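L-tyrosine isonitrile synthase (Pseudomonas aeruginosa, PDB 3E59) makes the isonitrile group on L-tyrosine during paerucumarin biosynthesis, taking the carbon atom from C2 of D-ribulose 5-phosphate. Local coordinates at residues I60-A66 with R250-I256; A108-S114 with H148-L154; L19-R24 with F266-M270. One frame throughout, in Å; residues are numbered along the deposited sequence.

Contact 1 (I60-A66 with R250-I256). With PO4 (phosphate ion), chain E.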
loop_
_atom_site.group_PDB
_atom_site.type_symbol
_atom_site.label_atom_id
_atom_site.label_comp_id
_atom_site.label_asym_id
_atom_site.label_seq_id
_atom_site.Cartn_x
_atom_site.Cartn_y
_atom_site.Cartn_z
ATOM N N ILE A 60 -10.218 10.190 14.370
ATOM C CA ILE A 60 -8.928 10.345 13.692
ATOM C C ILE A 60 -9.003 9.742 12.278
ATOM O O ILE A 60 -9.317 8.559 12.111
ATOM C CB ILE A 60 -7.782 9.707 14.510
ATOM C CG1 ILE A 60 -7.793 10.237 15.951
ATOM C CG2 ILE A 60 -6.406 9.958 13.843
ATOM C CD1 ILE A 60 -7.106 9.308 16.936
ATOM N N GLU A 61 -8.740 10.568 11.265
ATOM C CA GLU A 61 -8.723 10.118 9.870
ATOM C C GLU A 61 -7.320 9.680 9.451
ATOM O O GLU A 61 -6.320 10.386 9.710
ATOM C CB GLU A 61 -9.219 11.225 8.920
ATOM C CG GLU A 61 -10.655 11.705 9.167
ATOM C CD GLU A 61 -11.006 12.986 8.383
ATOM O OE1 GLU A 61 -10.671 13.085 7.180
ATOM O OE2 GLU A 61 -11.627 13.899 8.978
ATOM N N PHE A 62 -7.276 8.505 8.820
ATOM C CA PHE A 62 -6.104 7.963 8.138
ATOM C C PHE A 62 -6.416 7.808 6.647
ATOM O O PHE A 62 -7.504 7.367 6.271
ATOM C CB PHE A 62 -5.679 6.590 8.726
ATOM C CG PHE A 62 -5.335 6.637 10.189
ATOM C CD1 PHE A 62 -6.319 6.433 11.159
ATOM C CD2 PHE A 62 -4.028 6.893 10.606
ATOM C CE1 PHE A 62 -6.016 6.496 12.526
ATOM C CE2 PHE A 62 -3.712 6.959 11.954
ATOM C CZ PHE A 62 -4.708 6.770 12.924
ATOM N N VAL A 63 -5.444 8.176 5.814
ATOM C CA VAL A 63 -5.483 7.943 4.375
ATOM C C VAL A 63 -4.401 6.930 4.036
ATOM O O VAL A 63 -3.264 7.061 4.492
ATOM C CB VAL A 63 -5.291 9.263 3.602
ATOM C CG1 VAL A 63 -4.807 9.018 2.172
ATOM C CG2 VAL A 63 -6.606 10.050 3.616
ATOM N N LEU A 64 -4.765 5.919 3.249
ATOM C CA LEU A 64 -3.839 4.860 2.847
ATOM C C LEU A 64 -3.920 4.542 1.345
ATOM O O LEU A 64 -4.860 3.866 0.910
ATOM C CB LEU A 64 -4.144 3.584 3.656
ATOM C CG LEU A 64 -3.358 2.300 3.311
ATOM C CD1 LEU A 64 -1.847 2.539 3.304
ATOM C CD2 LEU A 64 -3.728 1.147 4.245
ATOM N N PRO A 65 -2.941 5.021 0.545
ATOM C CA PRO A 65 -2.881 4.606 -0.852
ATOM C C PRO A 65 -2.363 3.171 -0.937
ATOM O O PRO A 65 -1.204 2.895 -0.560
ATOM C CB PRO A 65 -1.867 5.592 -1.471
ATOM C CG PRO A 65 -1.675 6.661 -0.449
ATOM C CD PRO A 65 -1.859 5.972 0.855
ATOM N N ALA A 66 -3.218 2.262 -1.408
ATOM C CA ALA A 66 -2.932 0.822 -1.363
ATOM C C ALA A 66 -4.025 0.012 -2.067
ATOM O O ALA A 66 -5.034 0.564 -2.502
ATOM C CB ALA A 66 -2.803 0.352 0.087
ATOM N N ARG A 250 -5.854 17.065 6.561
ATOM C CA ARG A 250 -5.460 16.795 7.939
ATOM C C ARG A 250 -5.189 15.317 8.232
ATOM O O ARG A 250 -4.469 14.993 9.174
ATOM C CB ARG A 250 -6.504 17.336 8.916
ATOM C CG ARG A 250 -6.851 18.826 8.726
ATOM C CD ARG A 250 -7.742 19.309 9.872
ATOM N NE ARG A 250 -9.007 18.576 9.906
ATOM C CZ ARG A 250 -9.662 18.225 11.010
ATOM N NH1 ARG A 250 -9.187 18.529 12.216
ATOM N NH2 ARG A 250 -10.799 17.553 10.902
ATOM N N ALA A 251 -5.756 14.430 7.423
ATOM C CA ALA A 251 -5.653 12.996 7.659
ATOM C C ALA A 251 -4.203 12.578 7.879
ATOM O O ALA A 251 -3.276 13.117 7.240
ATOM C CB ALA A 251 -6.251 12.214 6.495
ATOM N N ILE A 252 -4.023 11.621 8.789
ATOM C CA ILE A 252 -2.731 10.991 9.006
ATOM C C ILE A 252 -2.466 10.149 7.776
ATOM O O ILE A 252 -3.299 9.334 7.376
ATOM C CB ILE A 252 -2.698 10.110 10.300
ATOM C CG1 ILE A 252 -3.300 10.843 11.517
ATOM C CG2 ILE A 252 -1.282 9.579 10.581
ATOM C CD1 ILE A 252 -2.766 12.230 11.769
ATOM N N ARG A 253 -1.308 10.374 7.168
ATOM C CA ARG A 253 -0.950 9.752 5.914
ATOM C C ARG A 253 -0.202 8.409 6.116
ATOM O O ARG A 253 0.998 8.383 6.456
ATOM C CB ARG A 253 -0.124 10.754 5.096
ATOM C CG ARG A 253 0.337 10.282 3.715
ATOM C CD ARG A 253 -0.813 9.912 2.738
ATOM N NE ARG A 253 -0.305 10.019 1.370
ATOM C CZ ARG A 253 0.500 9.124 0.809
ATOM N NH1 ARG A 253 0.856 8.040 1.485
ATOM N NH2 ARG A 253 0.958 9.316 -0.415
ATOM N N LEU A 254 -0.913 7.301 5.914
ATOM C CA LEU A 254 -0.280 5.985 5.957
ATOM C C LEU A 254 0.254 5.613 4.586
ATOM O O LEU A 254 -0.087 6.243 3.586
ATOM C CB LEU A 254 -1.233 4.908 6.464
ATOM C CG LEU A 254 -1.931 5.087 7.818
ATOM C CD1 LEU A 254 -2.963 3.994 7.968
ATOM C CD2 LEU A 254 -0.950 5.083 9.005
ATOM N N SER A 255 1.099 4.584 4.552
ATOM C CA SER A 255 1.754 4.135 3.321
ATOM C C SER A 255 2.031 2.649 3.451
ATOM O O SER A 255 2.059 2.119 4.560
ATOM C CB SER A 255 3.063 4.903 3.112
ATOM O OG SER A 255 3.645 4.624 1.852
ATOM N N ILE A 256 2.206 1.976 2.317
ATOM C CA ILE A 256 2.660 0.587 2.315
ATOM C C ILE A 256 4.110 0.459 1.862
ATOM O O ILE A 256 4.594 -0.657 1.595
ATOM C CB ILE A 256 1.695 -0.390 1.524
ATOM C CG1 ILE A 256 1.237 0.190 0.181
ATOM C CG2 ILE A 256 0.492 -0.699 2.370
ATOM C CD1 ILE A 256 2.283 0.148 -0.899
HETATM P P PO4 E . 3.439 6.590 -1.307
HETATM O O1 PO4 E . 4.906 6.285 -1.130
HETATM O O2 PO4 E . 2.959 5.878 -2.559
HETATM O O3 PO4 E . 2.669 6.112 -0.057
HETATM O O4 PO4 E . 3.238 8.066 -1.525
HETATM O O HOH W 1 1.166 3.598 -0.086
#
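Phe-62 and Val-63 pair with Ile-252 and Arg-253 as neighbouring strands in the middle of a five-stranded parallel β-sheet. In the usual parallel pattern, Ile-252 straddles Phe-62: its N donates to Glu-61 O, while its O accepts from Val-63 N at 2.9 Å. Val-63 in turn straddles Arg-253, with its O accepting from Leu-254 N at 2.8 Å.

The strands present two different faces. On one, the Phe-62 ring lies alongside Ile-252 and points the same way, CD2 being 3.5 Å from Ile-252 CB; Leu-254 CD1 closes on Phe-62 CB. Phe-62 packs on Ile-100 of helix 84-103, and Ile-252 on Gln-46 and Arg-49 of helix 35-55. The other face carries Val-63, whose CG2 meets the methyl of Ala-251, a side chain small enough to fit beside it, and Arg-253, which reaches toward a phosphate ion.

CB of Arg-253 sets the chain off with CG anti to the backbone N (chi1 -179°), and a bend at chi2 (60°) turns it along the sheet. Arg-253 CD then passes Val-63 CG1 at 4.1 Å. Farther out, the guanidinium lies with one face against the Pro-65 ring, Pro-65 CG standing 3.5 Å from Arg-253 CZ, near the rim of the flat group. NH1 donates both to Leu-254 O and to phosphate O3, the latter bond almost straight (172°), and Arg-253 NH2 reaches phosphate O4 at 2.8 Å. A long, flat donor suits this place because its edge can take two oxygens while its face rests on proline. The ion probably comes from the crystallisation liquor; Lys-265, His-257 and Gln-259 complete its site, which is consistent with a pocket for a phosphorylated substrate. Ser-255 OG donates to phosphate O3 across 2.6 Å.

Contact 2 (A108-S114 with H148-L154)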
loop_
_atom_site.group_PDB
_atom_site.type_symbol
_atom_site.label_atom_id
_atom_site.label_comp_id
_atom_site.label_asym_id
_atom_site.label_seq_id
_atom_site.Cartn_x
_atom_site.Cartn_y
_atom_site.Cartn_z
ATOM N N ALA A 108 -11.474 6.102 15.110
ATOM C CA ALA A 108 -10.626 6.321 13.956
ATOM C C ALA A 108 -11.206 5.665 12.700
ATOM O O ALA A 108 -12.002 4.722 12.759
ATOM C CB ALA A 108 -9.204 5.813 14.233
ATOM N N LYS A 109 -10.769 6.179 11.563
ATOM C CA LYS A 109 -11.272 5.793 10.272
ATOM C C LYS A 109 -10.046 5.658 9.381
ATOM O O LYS A 109 -9.148 6.499 9.432
ATOM C CB LYS A 109 -12.177 6.924 9.783
ATOM C CG LYS A 109 -12.990 6.665 8.541
ATOM C CD LYS A 109 -13.734 7.942 8.178
ATOM C CE LYS A 109 -14.807 7.704 7.137
ATOM N NZ LYS A 109 -15.936 8.651 7.395
ATOM N N ILE A 110 -9.978 4.576 8.611
ATOM C CA ILE A 110 -8.945 4.454 7.576
ATOM C C ILE A 110 -9.618 4.385 6.215
ATOM O O ILE A 110 -10.432 3.482 5.947
ATOM C CB ILE A 110 -8.015 3.221 7.768
ATOM C CG1 ILE A 110 -7.256 3.317 9.092
ATOM C CG2 ILE A 110 -7.003 3.091 6.573
ATOM C CD1 ILE A 110 -6.471 2.023 9.467
ATOM N N THR A 111 -9.289 5.354 5.365
ATOM C CA THR A 111 -9.775 5.334 3.998
ATOM C C THR A 111 -8.693 4.749 3.102
ATOM O O THR A 111 -7.603 5.319 2.962
ATOM C CB THR A 111 -10.191 6.734 3.509
ATOM O OG1 THR A 111 -11.170 7.269 4.405
ATOM C CG2 THR A 111 -10.792 6.655 2.108
ATOM N N VAL A 112 -8.997 3.594 2.517
ATOM C CA VAL A 112 -8.130 2.975 1.536
ATOM C C VAL A 112 -8.295 3.737 0.231
ATOM O O VAL A 112 -9.370 3.732 -0.367
ATOM C CB VAL A 112 -8.455 1.464 1.354
ATOM C CG1 VAL A 112 -7.738 0.887 0.124
ATOM C CG2 VAL A 112 -8.071 0.684 2.604
ATOM N N CYS A 113 -7.230 4.420 -0.188
ATOM C CA CYS A 113 -7.266 5.218 -1.405
ATOM C C CYS A 113 -6.597 4.436 -2.536
ATOM O O CYS A 113 -5.429 4.628 -2.849
ATOM C CB CYS A 113 -6.626 6.588 -1.167
ATOM S SG CYS A 113 -7.535 7.598 0.071
ATOM N N SER A 114 -7.365 3.543 -3.138
ATOM C CA SER A 114 -6.843 2.653 -4.153
ATOM C C SER A 114 -6.158 3.418 -5.275
ATOM O O SER A 114 -6.715 4.375 -5.822
ATOM C CB SER A 114 -7.958 1.788 -4.725
ATOM O OG SER A 114 -7.460 1.059 -5.835
ATOM N N HIS A 148 -14.819 0.473 9.888
ATOM C CA HIS A 148 -13.947 1.658 10.017
ATOM C C HIS A 148 -13.060 1.839 8.799
ATOM O O HIS A 148 -12.164 2.687 8.778
ATOM C CB HIS A 148 -13.138 1.601 11.313
ATOM C CG HIS A 148 -13.981 1.360 12.535
ATOM N ND1 HIS A 148 -13.923 0.190 13.258
ATOM C CD2 HIS A 148 -14.937 2.116 13.123
ATOM C CE1 HIS A 148 -14.795 0.239 14.250
ATOM N NE2 HIS A 148 -15.423 1.398 14.192
ATOM N N ILE A 149 -13.339 1.035 7.782
ATOM C CA ILE A 149 -12.560 1.017 6.548
ATOM C C ILE A 149 -13.421 1.544 5.410
ATOM O O ILE A 149 -14.440 0.952 5.068
ATOM C CB ILE A 149 -12.016 -0.420 6.224
ATOM C CG1 ILE A 149 -11.235 -0.991 7.409
ATOM C CG2 ILE A 149 -11.113 -0.418 4.977
ATOM C CD1 ILE A 149 -10.128 -0.069 7.963
ATOM N N GLY A 150 -13.013 2.668 4.840
ATOM C CA GLY A 150 -13.657 3.192 3.634
ATOM C C GLY A 150 -12.777 3.008 2.408
ATOM O O GLY A 150 -11.595 2.705 2.527
ATOM N N VAL A 151 -13.364 3.178 1.228
ATOM C CA VAL A 151 -12.624 3.120 -0.025
ATOM C C VAL A 151 -12.856 4.414 -0.800
ATOM O O VAL A 151 -13.976 4.916 -0.864
ATOM C CB VAL A 151 -13.002 1.878 -0.902
ATOM C CG1 VAL A 151 -12.136 1.814 -2.139
ATOM C CG2 VAL A 151 -12.831 0.578 -0.119
ATOM N N PHE A 152 -11.779 4.949 -1.362
ATOM C CA PHE A 152 -11.831 6.112 -2.229
ATOM C C PHE A 152 -11.002 5.792 -3.467
ATOM O O PHE A 152 -9.793 5.601 -3.373
ATOM C CB PHE A 152 -11.268 7.326 -1.480
ATOM C CG PHE A 152 -11.389 8.625 -2.226
ATOM C CD1 PHE A 152 -12.590 9.350 -2.205
ATOM C CD2 PHE A 152 -10.297 9.144 -2.923
ATOM C CE1 PHE A 152 -12.703 10.555 -2.886
ATOM C CE2 PHE A 152 -10.406 10.361 -3.617
ATOM C CZ PHE A 152 -11.603 11.065 -3.600
ATOM N N ASN A 153 -11.663 5.710 -4.626
ATOM C CA ASN A 153 -10.987 5.448 -5.898
ATOM C C ASN A 153 -10.819 6.746 -6.682
ATOM O O ASN A 153 -11.413 7.767 -6.326
ATOM C CB ASN A 153 -11.778 4.427 -6.727
ATOM C CG ASN A 153 -12.158 3.186 -5.929
ATOM O OD1 ASN A 153 -13.340 2.936 -5.647
ATOM N ND2 ASN A 153 -11.164 2.411 -5.550
ATOM N N LEU A 154 -10.021 6.710 -7.746
ATOM C CA LEU A 154 -9.841 7.893 -8.598
ATOM C C LEU A 154 -11.163 8.461 -9.140
ATOM O O LEU A 154 -11.304 9.679 -9.296
ATOM C CB LEU A 154 -8.872 7.596 -9.749
ATOM C CG LEU A 154 -8.413 8.731 -10.687
ATOM C CD1 LEU A 154 -7.894 9.959 -9.941
ATOM C CD2 LEU A 154 -7.375 8.217 -11.690
HETATM O O HOH W 2 -7.977 4.486 -8.030
#
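At the border of the parallel sheet, Ile-110, Thr-111 and Val-112 lie beside Ile-149, Gly-150 and Val-151, all on strands running the same way. Ile-110 N donates to His-148 O at 2.9 Å, and Gly-150 then binds through both its N, to Ile-110 O, and its O, from Val-112 N. Phe-152 N continues the series to Val-112 O.

Ile-110, Val-112, Ile-149 and Val-151 share one face. Ile-149 CD1 turns in to Ile-110 CB at 3.9 Å, and its CG2 meets Val-112 CG2 at 4.0 Å. β-Branched residues suit an extended strand and fill the layer under the helices: Ile-141 of helix 127-144 lies against Ile-149 and Val-151, Cys-97 of helix 84-103 against Ile-110. Helix 127-144 belongs to the connection between the two strands, making the whole a β-α-β crossover.

Thr-111 points to the opposite face, where its partner Gly-150 adds no side chain. With OG1 beside the backbone N (chi1 -56°), Thr-111 CG2 is turned anti to that N and touches Phe-152 CB at 3.7 Å. Cys-113 SG approaches the Phe-152 ring obliquely, 5.5 Å from its centroid, while Phe-248 meets that ring edge-to-face. Farther along the chain, Asn-153 ND2 presses on Ser-114 CB at 3.4 Å, a buried amide nitrogen with no partner in the model. Ser-114 OG is held by Phe-67 O and Gly-116 N, and a water links Leu-154 N to Ser-114 O.

Contact 3 (L19-R24 with F266-M270)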
loop_
_atom_site.group_PDB
_atom_site.type_symbol
_atom_site.label_atom_id
_atom_site.label_comp_id
_atom_site.label_asym_id
_atom_site.label_seq_id
_atom_site.Cartn_x
_atom_site.Cartn_y
_atom_site.Cartn_z
ATOM N N LEU A 19 0.563 2.756 16.319
ATOM C CA LEU A 19 1.052 2.682 14.935
ATOM C C LEU A 19 2.499 2.202 14.861
ATOM O O LEU A 19 2.860 1.479 13.950
ATOM C CB LEU A 19 0.953 4.059 14.251
ATOM C CG LEU A 19 -0.391 4.800 14.310
ATOM C CD1 LEU A 19 -0.242 6.258 13.866
ATOM C CD2 LEU A 19 -1.445 4.079 13.470
ATOM N N LEU A 20 3.321 2.633 15.821
ATOM C CA LEU A 20 4.754 2.374 15.811
ATOM C C LEU A 20 5.104 0.881 15.881
ATOM O O LEU A 20 6.150 0.465 15.373
ATOM C CB LEU A 20 5.440 3.143 16.954
ATOM C CG LEU A 20 5.693 4.651 16.762
ATOM C CD1 LEU A 20 6.132 5.276 18.061
ATOM C CD2 LEU A 20 6.734 4.901 15.657
ATOM N N LEU A 21 4.228 0.099 16.525
ATOM C CA LEU A 21 4.325 -1.363 16.577
ATOM C C LEU A 21 4.341 -2.034 15.208
ATOM O O LEU A 21 4.917 -3.114 15.066
ATOM C CB LEU A 21 3.150 -1.949 17.361
ATOM C CG LEU A 21 3.012 -1.582 18.833
ATOM C CD1 LEU A 21 1.604 -1.917 19.319
ATOM C CD2 LEU A 21 4.102 -2.281 19.683
ATOM N N TYR A 22 3.709 -1.398 14.217
ATOM C CA TYR A 22 3.517 -1.975 12.884
ATOM C C TYR A 22 4.223 -1.190 11.774
ATOM O O TYR A 22 3.871 -1.305 10.590
ATOM C CB TYR A 22 2.013 -2.075 12.585
ATOM C CG TYR A 22 1.254 -2.843 13.651
ATOM C CD1 TYR A 22 1.299 -4.240 13.694
ATOM C CD2 TYR A 22 0.519 -2.175 14.629
ATOM C CE1 TYR A 22 0.622 -4.946 14.682
ATOM C CE2 TYR A 22 -0.155 -2.875 15.620
ATOM C CZ TYR A 22 -0.104 -4.256 15.629
ATOM O OH TYR A 22 -0.769 -4.962 16.598
ATOM N N ARG A 23 5.227 -0.404 12.147
ATOM C CA ARG A 23 5.881 0.492 11.195
ATOM C C ARG A 23 6.800 -0.269 10.222
ATOM O O ARG A 23 7.576 -1.150 10.627
ATOM C CB ARG A 23 6.644 1.603 11.936
ATOM C CG ARG A 23 7.168 2.704 11.018
ATOM C CD ARG A 23 7.829 3.850 11.765
ATOM N NE ARG A 23 9.012 3.441 12.521
ATOM C CZ ARG A 23 10.274 3.680 12.173
ATOM N NH1 ARG A 23 10.562 4.353 11.057
ATOM N NH2 ARG A 23 11.262 3.253 12.962
ATOM N N ARG A 24 6.682 0.048 8.935
ATOM C CA ARG A 24 7.651 -0.426 7.943
ATOM C C ARG A 24 8.916 0.414 8.065
ATOM O O ARG A 24 8.840 1.649 8.090
ATOM C CB ARG A 24 7.109 -0.263 6.531
ATOM C CG ARG A 24 5.958 -1.132 6.230
ATOM C CD ARG A 24 5.523 -0.971 4.805
ATOM N NE ARG A 24 4.189 -1.552 4.669
ATOM C CZ ARG A 24 3.902 -2.725 4.110
ATOM N NH1 ARG A 24 4.847 -3.489 3.560
ATOM N NH2 ARG A 24 2.645 -3.120 4.080
ATOM N N PHE A 266 3.682 7.651 6.743
ATOM C CA PHE A 266 4.024 6.679 7.773
ATOM C C PHE A 266 3.794 5.256 7.247
ATOM O O PHE A 266 2.652 4.840 7.055
ATOM C CB PHE A 266 3.174 6.931 9.015
ATOM C CG PHE A 266 3.494 6.011 10.176
ATOM C CD1 PHE A 266 2.978 4.713 10.224
ATOM C CD2 PHE A 266 4.293 6.455 11.231
ATOM C CE1 PHE A 266 3.258 3.864 11.290
ATOM C CE2 PHE A 266 4.580 5.621 12.303
ATOM C CZ PHE A 266 4.066 4.320 12.333
ATOM N N GLY A 267 4.872 4.510 7.017
ATOM C CA GLY A 267 4.750 3.130 6.511
ATOM C C GLY A 267 4.231 2.172 7.568
ATOM O O GLY A 267 4.690 2.182 8.711
ATOM N N ILE A 268 3.266 1.339 7.196
ATOM C CA ILE A 268 2.610 0.453 8.164
ATOM C C ILE A 268 2.436 -0.966 7.614
ATOM O O ILE A 268 2.098 -1.161 6.433
ATOM C CB ILE A 268 1.237 1.052 8.653
ATOM C CG1 ILE A 268 0.685 0.268 9.848
ATOM C CG2 ILE A 268 0.210 1.133 7.501
ATOM C CD1 ILE A 268 -0.268 1.067 10.718
ATOM N N HIS A 269 2.680 -1.948 8.482
ATOM C CA HIS A 269 2.480 -3.352 8.161
ATOM C C HIS A 269 1.052 -3.769 8.461
ATOM O O HIS A 269 0.388 -3.182 9.324
ATOM C CB HIS A 269 3.468 -4.238 8.918
ATOM C CG HIS A 269 4.840 -4.273 8.314
ATOM N ND1 HIS A 269 5.120 -4.934 7.134
ATOM C CD2 HIS A 269 6.023 -3.778 8.754
ATOM C CE1 HIS A 269 6.408 -4.826 6.861
ATOM N NE2 HIS A 269 6.982 -4.142 7.836
ATOM N N MET A 270 0.579 -4.761 7.717
ATOM C CA MET A 270 -0.803 -5.251 7.837
ATOM C C MET A 270 -0.892 -6.762 8.133
ATOM O O MET A 270 -1.971 -7.270 8.451
ATOM C CB MET A 270 -1.591 -4.926 6.565
ATOM C CG MET A 270 -1.738 -3.445 6.241
ATOM S SD MET A 270 -2.614 -3.215 4.699
ATOM C CE MET A 270 -1.478 -3.990 3.539
HETATM O O HOH W 3 7.593 4.047 7.380
#
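Arg-24 lies extended over the imidazole of His-269, its CG above the centre of the ring and 3.6 Å from the centroid, a CH-pi contact. The guanidinium follows the same ring at a tilt of 31°, with His-269 ND1 over its face near the rim. From there Arg-24 NE donates to Ile-268 O at 2.8 Å, coming from above the carbonyl plane. Arginine suits this buried place because it offers an extended aliphatic stem to lie on the ring and a flat head with several donors: NH1 goes on to Asp-276 O and Leu-278 O, while Asp-276 OD1 also holds His-269 NE2.

Arg-23 CG sits over the face of the Phe-266 ring, 4.2 Å from the centroid, and its guanidinium forms a salt bridge with Glu-38. Phe-266 CZ touches Leu-19 CB at 3.7 Å, and Leu-19 O lies at the edge of the ring. Gly-267, lacking a side chain, lets Arg-24 CB approach its carbonyl carbon to 3.9 Å. The backbones are joined by His-269 N to Tyr-22 O and Arg-24 N to Gly-267 O, which flank Arg-23 and Ile-268 as a non-hydrogen-bonded pair: a single antiparallel-type bridge, entered through a type I turn, beside an outermost strand.

Overall arrangement
All three contacts belong to one parallel sheet, ordered 149-151, 108-112, 60-64, 252-255, 265-267. Contact 2 joins its first two strands and contact 1 the third and fourth; their centres are about 8 Å apart, and strands 60-64 and 108-112 are hydrogen-bonded neighbours between them. Contact 3, centred about 12 Å from contact 1 and about 17 Å from contact 2, adds the C-terminal end of helix 11-20 and the turn after it to the far side, beyond strand 265-267, which pairs with 252-255. Along the chain they nest: contact 2 within the loop closed by contact 1, and that within the loop closed by contact 3. Sequence-distant parts of the synthase thus converge on one sheet.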